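Local coordinates for protein inactive Zymogen C11 Protease (Parabacteroides distasonis, PDB 6MZO) that is a clostripain-like (family C11) cysteine peptidase of the caspase-type clan CD, captured here as an inactive zymogen, at residues V15-A20 / G200-K205; E38-D43 / D71-I76. One frame throughout, in Å; residues are numbered along the deposited sequence.

In the fold
Interactions 1 and 2 lie on the same side of the chain's centre, with their own centres about 14 Å apart, and both reach the large mixed sheet. Strand 14-19 leads into helix 26-43, and both segments of interaction 2 lie between the two segments of interaction 1 along the chain. They also touch: Gly200 N lies 2.8 Å from Asp43 OD2, a probable hydrogen bond joining helix 195-203 to the end of helix 26-43. Interaction 1 meets the start of an inner strand, while interaction 2 reaches the outermost strand 72-80. In clan CD peptidases the catalytic residues follow the C-terminal ends of central parallel strands, so interaction 1 probably sits away from the active site.

Interaction 1: V15-A20 / G200-K205; sequences VLIYFA and GDMFKK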
loop_
_atom_site.group_PDB
_atom_site.type_symbol
_atom_site.label_atom_id
_atom_site.label_comp_id
_atom_site.label_asym_id
_atom_site.label_seq_id
_atom_site.Cartn_x
_atom_site.Cartn_y
_atom_site.Cartn_z
ATOM N N VAL A 15 -0.391 17.095 1.594
ATOM C CA VAL A 15 0.072 15.681 1.601
ATOM C C VAL A 15 1.198 15.497 2.637
ATOM O O VAL A 15 2.140 16.293 2.738
ATOM C CB VAL A 15 0.606 15.318 0.197
ATOM C CG1 VAL A 15 1.216 13.868 0.205
ATOM C CG2 VAL A 15 -0.518 15.373 -0.874
ATOM N N LEU A 16 1.070 14.425 3.428
ATOM C CA LEU A 16 2.074 13.965 4.380
ATOM C C LEU A 16 2.702 12.694 3.801
ATOM O O LEU A 16 1.976 11.765 3.430
ATOM C CB LEU A 16 1.432 13.644 5.762
ATOM C CG LEU A 16 2.385 12.835 6.682
ATOM C CD1 LEU A 16 3.564 13.752 7.067
ATOM C CD2 LEU A 16 1.535 12.405 7.911
ATOM N N ILE A 17 4.033 12.744 3.686
ATOM C CA ILE A 17 4.802 11.517 3.340
ATOM C C ILE A 17 5.535 11.105 4.615
ATOM O O ILE A 17 6.386 11.850 5.144
ATOM C CB ILE A 17 5.770 11.791 2.154
ATOM C CG1 ILE A 17 5.047 12.419 0.946
ATOM C CG2 ILE A 17 6.542 10.426 1.871
ATOM C CD1 ILE A 17 5.976 12.539 -0.334
ATOM N N TYR A 18 5.197 9.897 5.088
ATOM C CA TYR A 18 5.645 9.420 6.387
ATOM C C TYR A 18 6.556 8.219 6.200
ATOM O O TYR A 18 6.104 7.178 5.667
ATOM C CB TYR A 18 4.418 9.014 7.218
ATOM C CG TYR A 18 4.661 8.621 8.641
ATOM C CD1 TYR A 18 5.078 7.344 8.953
ATOM C CD2 TYR A 18 4.427 9.521 9.654
ATOM C CE1 TYR A 18 5.301 6.937 10.292
ATOM C CE2 TYR A 18 4.622 9.167 10.970
ATOM C CZ TYR A 18 5.074 7.854 11.290
ATOM O OH TYR A 18 5.237 7.499 12.621
ATOM N N PHE A 19 7.841 8.420 6.519
ATOM C CA PHE A 19 8.829 7.349 6.373
ATOM C C PHE A 19 9.042 6.667 7.692
ATOM O O PHE A 19 9.705 7.221 8.578
ATOM C CB PHE A 19 10.163 7.916 5.852
ATOM C CG PHE A 19 10.129 8.420 4.437
ATOM C CD1 PHE A 19 10.396 7.545 3.406
ATOM C CD2 PHE A 19 9.857 9.775 4.102
ATOM C CE1 PHE A 19 10.370 7.967 2.119
ATOM C CE2 PHE A 19 9.836 10.212 2.803
ATOM C CZ PHE A 19 10.085 9.308 1.766
ATOM N N ALA A 20 8.547 5.443 7.798
ATOM C CA ALA A 20 8.839 4.674 8.984
ATOM C C ALA A 20 10.168 4.007 8.645
ATOM O O ALA A 20 10.191 3.002 7.948
ATOM C CB ALA A 20 7.748 3.675 9.249
ATOM N N GLY A 200 3.702 16.438 -8.870
ATOM C CA GLY A 200 2.555 17.222 -9.374
ATOM C C GLY A 200 1.227 16.435 -9.407
ATOM O O GLY A 200 0.144 17.034 -9.100
ATOM N N ASP A 201 1.268 15.152 -9.776
ATOM C CA ASP A 201 0.027 14.364 -9.773
ATOM C C ASP A 201 -0.604 14.302 -8.415
ATOM O O ASP A 201 -1.881 14.254 -8.361
ATOM C CB ASP A 201 0.307 12.940 -10.324
ATOM C CG ASP A 201 0.699 12.971 -11.807
ATOM O OD1 ASP A 201 0.212 13.847 -12.561
ATOM O OD2 ASP A 201 1.538 12.130 -12.241
ATOM N N MET A 202 0.189 14.271 -7.333
ATOM C CA MET A 202 -0.447 14.233 -5.989
ATOM C C MET A 202 -1.206 15.536 -5.625
ATOM O O MET A 202 -1.991 15.512 -4.697
ATOM C CB MET A 202 0.618 13.969 -4.872
ATOM C CG MET A 202 1.327 12.720 -5.099
ATOM S SD MET A 202 2.533 12.667 -3.597
ATOM C CE MET A 202 3.835 11.641 -4.165
ATOM N N PHE A 203 -0.904 16.628 -6.324
ATOM C CA PHE A 203 -1.371 17.954 -5.900
ATOM C C PHE A 203 -2.348 18.580 -6.911
ATOM O O PHE A 203 -2.708 19.729 -6.738
ATOM C CB PHE A 203 -0.160 18.868 -5.670
ATOM C CG PHE A 203 0.506 18.622 -4.361
ATOM C CD1 PHE A 203 -0.048 19.125 -3.204
ATOM C CD2 PHE A 203 1.660 17.782 -4.243
ATOM C CE1 PHE A 203 0.534 18.914 -1.995
ATOM C CE2 PHE A 203 2.250 17.541 -3.043
ATOM C CZ PHE A 203 1.686 18.074 -1.866
ATOM N N LYS A 204 -2.720 17.876 -7.986
ATOM C CA LYS A 204 -3.861 18.374 -8.862
ATOM C C LYS A 204 -5.128 18.557 -7.992
ATOM O O LYS A 204 -5.295 17.908 -6.936
ATOM C CB LYS A 204 -4.099 17.410 -9.988
ATOM C CG LYS A 204 -2.851 17.414 -10.962
ATOM C CD LYS A 204 -3.055 16.443 -12.116
ATOM C CE LYS A 204 -1.748 16.326 -12.917
ATOM N NZ LYS A 204 -1.921 15.296 -14.026
ATOM N N LYS A 205 -6.004 19.443 -8.435
ATOM C CA LYS A 205 -7.196 19.743 -7.607
ATOM C C LYS A 205 -7.852 18.471 -7.144
ATOM O O LYS A 205 -8.156 18.365 -5.937
ATOM C CB LYS A 205 -8.128 20.624 -8.426
ATOM C CG LYS A 205 -9.278 21.221 -7.615
ATOM C CD LYS A 205 -9.878 22.296 -8.490
ATOM C CE LYS A 205 -11.326 22.430 -8.144
ATOM N NZ LYS A 205 -11.515 23.054 -6.847
#
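Val15 rests against Phe203 and Met202, its two methyls taking one partner each. CG2 stands over one face of the Phe203 ring, 4.1 Å from the centroid and 28° off the ring normal, a CH-pi contact shifted toward the rim. The nearest ring atom is CZ, 3.6 Å from Val15 CB, so the far end of the phenyl group does most of the touching. The other methyl, CG1, points opposite the backbone N about CA-CB (chi1 175°) and meets Met202 instead, with SD 4.2 Å from Val15 CG1. Met202 reaches that far because its chain runs straight beyond CG (chi2 -180°), crossing the valine at about a right angle. Its methyl then arrives beside Ile17, two residues further along the strand, where Met202 CE lies 4.5 Å from Ile17 CD1, a looser touch. Val15 and Ile17 point to this face, whereas Leu16 between them turns to the other and packs on helix 90-103. Strand 14-19 is an inner strand of the mixed clan CD sheet, flanked in parallel by 49-54 and 109-115, and residues 200-203 of helix 195-203 lie by its N-terminal end. Leu50 of the neighbouring strand 49-54 also touches Phe203. No hydrogen bond crosses between the segments, and all four touching side chains are buried and apolar. Segment 200-205 is also held from nearby: Arg13, just before the strand, donates to the carbonyls of Met202, Lys204 and Lys205. Just beyond the helix, the extended side chain of Lys204 reaches Asp201 OD1 with NZ, a 3.0 Å salt bridge met nearly along the C-O axis. Lys215 pairs with Asp201 OD2, and Asp208 with Lys204 NZ, which extends this into a small charged network.

Interaction 2: E38-D43 / D71-I76; sequences EGIERD and DTIRQI
On the margin of the sheet, where the last turns of helix 26-43 meet the outermost strand 72-80, Ile73 lies against Ile40 and Glu41. It has the most surface buried of any residue in the contact and engages both partners through one branch. Its CG1 swings beside the backbone N (chi1 -65°) and the chain then bends at chi2 -76°, which carries CD1 toward the helix. There CD1 is 3.7 Å from Ile40 CG2, and it also lies close to Ile40 CB, so the methyl sits on the branched part of that side chain, the two isoleucines crossing at about a right angle. Helix 26-43 is the connection of a beta-alpha-beta crossover between the parallel strands 14-19 and 49-54, and the chain goes on into the antiparallel pair 62-69 and 72-80. Ile40 also touches Leu68 on strand 62-69, which places it over both outer strands. Glu41 contributes its aliphatic stem: CG is a close 3.4 Å from Ile73 CG1. Its carboxylate follows the same flank, with Glu41 OE1 3.5 Å from Ile73 CG1; Glu41 is exposed to solvent, whereas Ile40 is buried. No hydrogen bond links helix and strand here. Arg42 NE donates to Asp43 OD1 at 2.7 Å, on the syn side but 32° out of the carboxylate plane, with weak bonds from NH2 besides. Asp43 OD2 also accepts from Gly200 N of helix 195-203. On the strand, Arg74 NH2 forms a salt bridge with Glu69 of the adjoining strand 62-69.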
loop_
_atom_site.group_PDB
_atom_site.type_symbol
_atom_site.label_atom_id
_atom_site.label_comp_id
_atom_site.label_asym_id
_atom_site.label_seq_id
_atom_site.Cartn_x
_atom_site.Cartn_y
_atom_site.Cartn_z
ATOM N N GLU A 38 13.595 16.596 -6.241
ATOM C CA GLU A 38 13.670 16.811 -7.687
ATOM C C GLU A 38 12.264 16.901 -8.300
ATOM O O GLU A 38 12.051 17.679 -9.276
ATOM C CB GLU A 38 14.470 15.687 -8.402
ATOM C CG GLU A 38 15.939 15.809 -7.959
ATOM C CD GLU A 38 16.874 14.924 -8.727
ATOM O OE1 GLU A 38 16.420 13.931 -9.303
ATOM O OE2 GLU A 38 18.068 15.225 -8.767
ATOM N N GLY A 39 11.346 16.115 -7.774
ATOM C CA GLY A 39 9.982 16.100 -8.325
ATOM C C GLY A 39 9.280 17.436 -8.056
ATOM O O GLY A 39 8.571 17.950 -8.947
ATOM N N ILE A 40 9.426 17.967 -6.832
ATOM C CA ILE A 40 8.822 19.297 -6.614
ATOM C C ILE A 40 9.416 20.310 -7.520
ATOM O O ILE A 40 8.678 21.217 -8.008
ATOM C CB ILE A 40 9.054 19.750 -5.130
ATOM C CG1 ILE A 40 8.381 18.728 -4.188
ATOM C CG2 ILE A 40 8.592 21.209 -4.916
ATOM C CD1 ILE A 40 9.022 18.945 -2.729
ATOM N N GLU A 41 10.740 20.293 -7.713
ATOM C CA GLU A 41 11.331 21.321 -8.551
ATOM C C GLU A 41 10.867 21.189 -10.019
ATOM O O GLU A 41 10.824 22.187 -10.753
ATOM C CB GLU A 41 12.876 21.275 -8.504
ATOM C CG GLU A 41 13.474 21.547 -7.134
ATOM C CD GLU A 41 15.000 21.391 -7.147
ATOM O OE1 GLU A 41 15.538 20.498 -6.428
ATOM O OE2 GLU A 41 15.631 22.141 -7.916
ATOM N N ARG A 42 10.576 19.948 -10.439
ATOM C CA ARG A 42 10.135 19.683 -11.815
ATOM C C ARG A 42 8.695 20.083 -12.023
ATOM O O ARG A 42 8.393 20.625 -13.083
ATOM C CB ARG A 42 10.256 18.177 -12.156
ATOM C CG ARG A 42 10.015 17.951 -13.639
ATOM C CD ARG A 42 9.881 16.445 -13.879
ATOM N NE ARG A 42 8.521 16.037 -13.535
ATOM C CZ ARG A 42 7.888 14.953 -14.004
ATOM N NH1 ARG A 42 8.475 14.132 -14.928
ATOM N NH2 ARG A 42 6.651 14.712 -13.600
ATOM N N ASP A 43 7.841 19.949 -11.002
ATOM C CA ASP A 43 6.381 20.050 -11.258
ATOM C C ASP A 43 5.712 21.251 -10.597
ATOM O O ASP A 43 4.667 21.734 -11.075
ATOM C CB ASP A 43 5.673 18.850 -10.716
ATOM C CG ASP A 43 5.940 17.552 -11.523
ATOM O OD1 ASP A 43 6.565 17.633 -12.602
ATOM O OD2 ASP A 43 5.497 16.533 -11.014
ATOM N N ASP A 71 13.863 29.669 -7.449
ATOM C CA ASP A 71 14.111 28.498 -8.295
ATOM C C ASP A 71 14.547 27.285 -7.504
ATOM O O ASP A 71 15.035 26.334 -8.083
ATOM C CB ASP A 71 15.159 28.770 -9.397
ATOM C CG ASP A 71 14.859 30.010 -10.243
ATOM O OD1 ASP A 71 13.726 30.201 -10.688
ATOM O OD2 ASP A 71 15.789 30.789 -10.518
ATOM N N THR A 72 14.328 27.259 -6.201
ATOM C CA THR A 72 14.891 26.172 -5.451
ATOM C C THR A 72 14.047 25.637 -4.319
ATOM O O THR A 72 13.047 26.160 -4.009
ATOM C CB THR A 72 16.264 26.651 -4.918
ATOM O OG1 THR A 72 16.997 25.565 -4.392
ATOM C CG2 THR A 72 16.082 27.688 -3.847
ATOM N N ILE A 73 14.474 24.561 -3.727
ATOM C CA ILE A 73 13.758 23.915 -2.625
ATOM C C ILE A 73 14.187 24.598 -1.331
ATOM O O ILE A 73 15.379 24.830 -1.144
ATOM C CB ILE A 73 14.109 22.416 -2.488
ATOM C CG1 ILE A 73 13.654 21.625 -3.698
ATOM C CG2 ILE A 73 13.434 21.794 -1.240
ATOM C CD1 ILE A 73 12.143 21.377 -3.723
ATOM N N ARG A 74 13.230 24.832 -0.445
ATOM C CA ARG A 74 13.475 25.266 0.965
ATOM C C ARG A 74 12.947 24.188 1.878
ATOM O O ARG A 74 11.780 23.776 1.784
ATOM C CB ARG A 74 12.784 26.635 1.218
ATOM C CG ARG A 74 12.627 27.108 2.699
ATOM C CD ARG A 74 13.896 27.654 3.291
ATOM N NE ARG A 74 14.478 28.776 2.560
ATOM C CZ ARG A 74 15.680 29.298 2.857
ATOM N NH1 ARG A 74 16.384 28.800 3.865
ATOM N NH2 ARG A 74 16.166 30.278 2.115
ATOM N N GLN A 75 13.815 23.661 2.716
ATOM C CA GLN A 75 13.353 22.749 3.749
ATOM C C GLN A 75 13.105 23.485 5.043
ATOM O O GLN A 75 13.958 24.278 5.484
ATOM C CB GLN A 75 14.375 21.624 3.919
ATOM C CG GLN A 75 14.054 20.627 4.998
ATOM C CD GLN A 75 14.798 19.275 4.818
ATOM O OE1 GLN A 75 15.110 18.826 3.688
ATOM N NE2 GLN A 75 15.063 18.611 5.945
ATOM N N ILE A 76 11.933 23.313 5.642
ATOM C CA ILE A 76 11.625 24.009 6.885
ATOM C C ILE A 76 11.390 22.953 7.939
ATOM O O ILE A 76 10.286 22.352 7.936
ATOM C CB ILE A 76 10.350 24.921 6.755
ATOM C CG1 ILE A 76 10.575 26.047 5.724
ATOM C CG2 ILE A 76 9.942 25.567 8.073
ATOM C CD1 ILE A 76 9.297 26.697 5.263
#